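Local coordinates for protein SsfS6 (PDB 4G2T) that adopts the two-domain GT-B fold of the erythromycin biosynthesis protein CIII-like family and binds thymidine-5'-diphosphate, at residues E265-V270 against G284-G289. Residues are numbered along the deposited sequence; the frame is centred on the assembly and turned at random.
With TYD (thymidine-5'-diphosphate), chain B.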
loop_
_atom_site.group_PDB
_atom_site.type_symbol
_atom_site.label_atom_id
_atom_site.label_comp_id
_atom_site.label_asym_id
_atom_site.label_seq_id
_atom_site.Cartn_x
_atom_site.Cartn_y
_atom_site.Cartn_z
ATOM N N GLU A 265 -26.653 -16.408 -6.369
ATOM C CA GLU A 265 -26.542 -14.988 -6.664
ATOM C C GLU A 265 -25.115 -14.773 -7.138
ATOM O O GLU A 265 -24.171 -15.040 -6.399
ATOM C CB GLU A 265 -26.814 -14.156 -5.413
ATOM C CG GLU A 265 -26.693 -12.656 -5.623
ATOM C CD GLU A 265 -26.811 -11.876 -4.329
ATOM O OE1 GLU A 265 -26.506 -12.446 -3.259
ATOM O OE2 GLU A 265 -27.212 -10.694 -4.379
ATOM N N VAL A 266 -24.941 -14.312 -8.370
ATOM C CA VAL A 266 -23.597 -14.252 -8.936
ATOM C C VAL A 266 -23.022 -12.842 -9.068
ATOM O O VAL A 266 -23.726 -11.891 -9.407
ATOM C CB VAL A 266 -23.511 -14.991 -10.291
ATOM C CG1 VAL A 266 -23.779 -16.476 -10.100
ATOM C CG2 VAL A 266 -24.490 -14.404 -11.279
ATOM N N VAL A 267 -21.730 -12.727 -8.781
ATOM C CA VAL A 267 -20.995 -11.484 -8.956
ATOM C C VAL A 267 -19.830 -11.738 -9.905
ATOM O O VAL A 267 -19.071 -12.689 -9.723
ATOM C CB VAL A 267 -20.447 -10.956 -7.615
ATOM C CG1 VAL A 267 -19.502 -9.788 -7.845
ATOM C CG2 VAL A 267 -21.590 -10.554 -6.694
ATOM N N VAL A 268 -19.695 -10.894 -10.921
ATOM C CA VAL A 268 -18.637 -11.072 -11.907
ATOM C C VAL A 268 -17.488 -10.087 -11.706
ATOM O O VAL A 268 -17.641 -8.885 -11.928
ATOM C CB VAL A 268 -19.174 -10.944 -13.344
ATOM C CG1 VAL A 268 -18.063 -11.207 -14.347
ATOM C CG2 VAL A 268 -20.331 -11.904 -13.562
ATOM N N ALA A 269 -16.340 -10.604 -11.282
ATOM C CA ALA A 269 -15.145 -9.787 -11.124
ATOM C C ALA A 269 -14.370 -9.734 -12.436
ATOM O O ALA A 269 -13.654 -10.670 -12.786
ATOM C CB ALA A 269 -14.269 -10.329 -10.005
ATOM N N VAL A 270 -14.524 -8.630 -13.158
ATOM C CA VAL A 270 -13.914 -8.474 -14.471
ATOM C C VAL A 270 -13.656 -6.988 -14.707
ATOM O O VAL A 270 -14.207 -6.148 -13.998
ATOM C CB VAL A 270 -14.837 -9.048 -15.573
ATOM C CG1 VAL A 270 -16.041 -8.142 -15.788
ATOM C CG2 VAL A 270 -14.075 -9.268 -16.877
ATOM N N GLY A 284 -30.057 -12.213 -11.914
ATOM C CA GLY A 284 -29.513 -13.195 -10.997
ATOM C C GLY A 284 -28.087 -12.796 -10.682
ATOM O O GLY A 284 -27.461 -13.324 -9.761
ATOM N N VAL A 285 -27.569 -11.864 -11.477
ATOM C CA VAL A 285 -26.269 -11.273 -11.216
ATOM C C VAL A 285 -26.455 -10.101 -10.259
ATOM O O VAL A 285 -27.383 -9.298 -10.402
ATOM C CB VAL A 285 -25.531 -10.857 -12.517
ATOM C CG1 VAL A 285 -25.649 -11.955 -13.564
ATOM C CG2 VAL A 285 -26.065 -9.541 -13.074
ATOM N N LEU A 286 -25.600 -10.038 -9.250
ATOM C CA LEU A 286 -25.681 -8.966 -8.277
ATOM C C LEU A 286 -24.968 -7.742 -8.828
ATOM O O LEU A 286 -25.504 -6.634 -8.808
ATOM C CB LEU A 286 -25.065 -9.401 -6.953
ATOM C CG LEU A 286 -25.005 -8.333 -5.866
ATOM C CD1 LEU A 286 -26.388 -7.753 -5.600
ATOM C CD2 LEU A 286 -24.412 -8.916 -4.597
ATOM N N ALA A 287 -23.758 -7.956 -9.332
ATOM C CA ALA A 287 -22.960 -6.878 -9.895
ATOM C C ALA A 287 -21.878 -7.429 -10.812
ATOM O O ALA A 287 -21.513 -8.602 -10.725
ATOM C CB ALA A 287 -22.340 -6.041 -8.784
ATOM N N ALA A 288 -21.369 -6.574 -11.691
ATOM C CA ALA A 288 -20.287 -6.946 -12.590
ATOM C C ALA A 288 -19.317 -5.782 -12.731
ATOM O O ALA A 288 -19.699 -4.693 -13.155
ATOM C CB ALA A 288 -20.837 -7.349 -13.948
ATOM N N GLY A 289 -18.062 -6.014 -12.363
ATOM C CA GLY A 289 -17.052 -4.974 -12.429
ATOM C C GLY A 289 -15.784 -5.347 -11.689
ATOM O O GLY A 289 -15.632 -6.477 -11.227
HETATM P PA TYD B . -4.312 -14.134 -11.741
HETATM O O1A TYD B . -5.212 -14.809 -10.736
HETATM O O2A TYD B . -2.928 -14.738 -11.673
HETATM O O3A TYD B . -4.927 -14.324 -13.164
HETATM P PB TYD B . -4.247 -13.673 -14.410
HETATM O O1B TYD B . -2.751 -13.608 -14.215
HETATM O O2B TYD B . -4.563 -14.521 -15.619
HETATM O O3B TYD B . -4.785 -12.276 -14.617
HETATM O "O5'" TYD B . -4.228 -12.606 -11.440
HETATM C "C5'" TYD B . -5.384 -11.862 -11.338
HETATM C "C4'" TYD B . -5.250 -10.921 -10.193
HETATM O "O4'" TYD B . -6.071 -9.819 -10.384
HETATM C "C3'" TYD B . -5.701 -11.596 -8.925
HETATM O "O3'" TYD B . -4.965 -11.127 -7.860
HETATM C "C2'" TYD B . -7.149 -11.270 -8.761
HETATM C "C1'" TYD B . -7.191 -9.847 -9.432
HETATM N N1 TYD B . -8.566 -9.327 -9.905
HETATM C C2 TYD B . -9.620 -8.970 -8.978
HETATM O O2 TYD B . -9.445 -9.077 -7.778
HETATM N N3 TYD B . -10.874 -8.497 -9.431
HETATM C C4 TYD B . -11.117 -8.361 -10.806
HETATM O O4 TYD B . -12.210 -7.947 -11.203
HETATM C C5 TYD B . -10.036 -8.722 -11.769
HETATM C C5M TYD B . -10.291 -8.577 -13.230
HETATM C C6 TYD B . -8.813 -9.184 -11.333
#
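Leu286 CD2 lies over one face of the flat Glu265 carboxylate, 3.8 Å from Glu265 CD, with CB off to one side; both leucine methyls, CD1 and CD2, come to 3.3 Å from Glu265 OE2. An extended chain, CG anti to the backbone N (chi1 179°), carries the acid out to this point, and its OE1 makes a salt bridge with Arg228. The two strands run parallel in the Rossmann-like C-terminal half of the GT-B fold, with 285-289 outermost in the sheet within this chain. Val266 N donates a hydrogen bond to Gly284 O and Leu286 N one to Val266 O, but Val268 N then donates to Ala287 O (2.9 Å). Leu286 is thus the extra residue of a beta bulge, its backbone turned to helical angles and its CB laid beside Val267 CG2 (3.7 Å), near Trp219. On the sheet face carrying Val266, Val268, Val285 and Ala288, Val266 CG2 meets Val285 CG1 (3.5 Å) and Val268 packs on Ala288; helix 252-258 adds Ser256 and Leu252. At the far end, thymidine-5'-diphosphate O4 lies 3.1 Å from Ala269 C and Val270 N. Val270 N donates to Gly289 O from above the carbonyl plane, with a C=O...N angle of 117°.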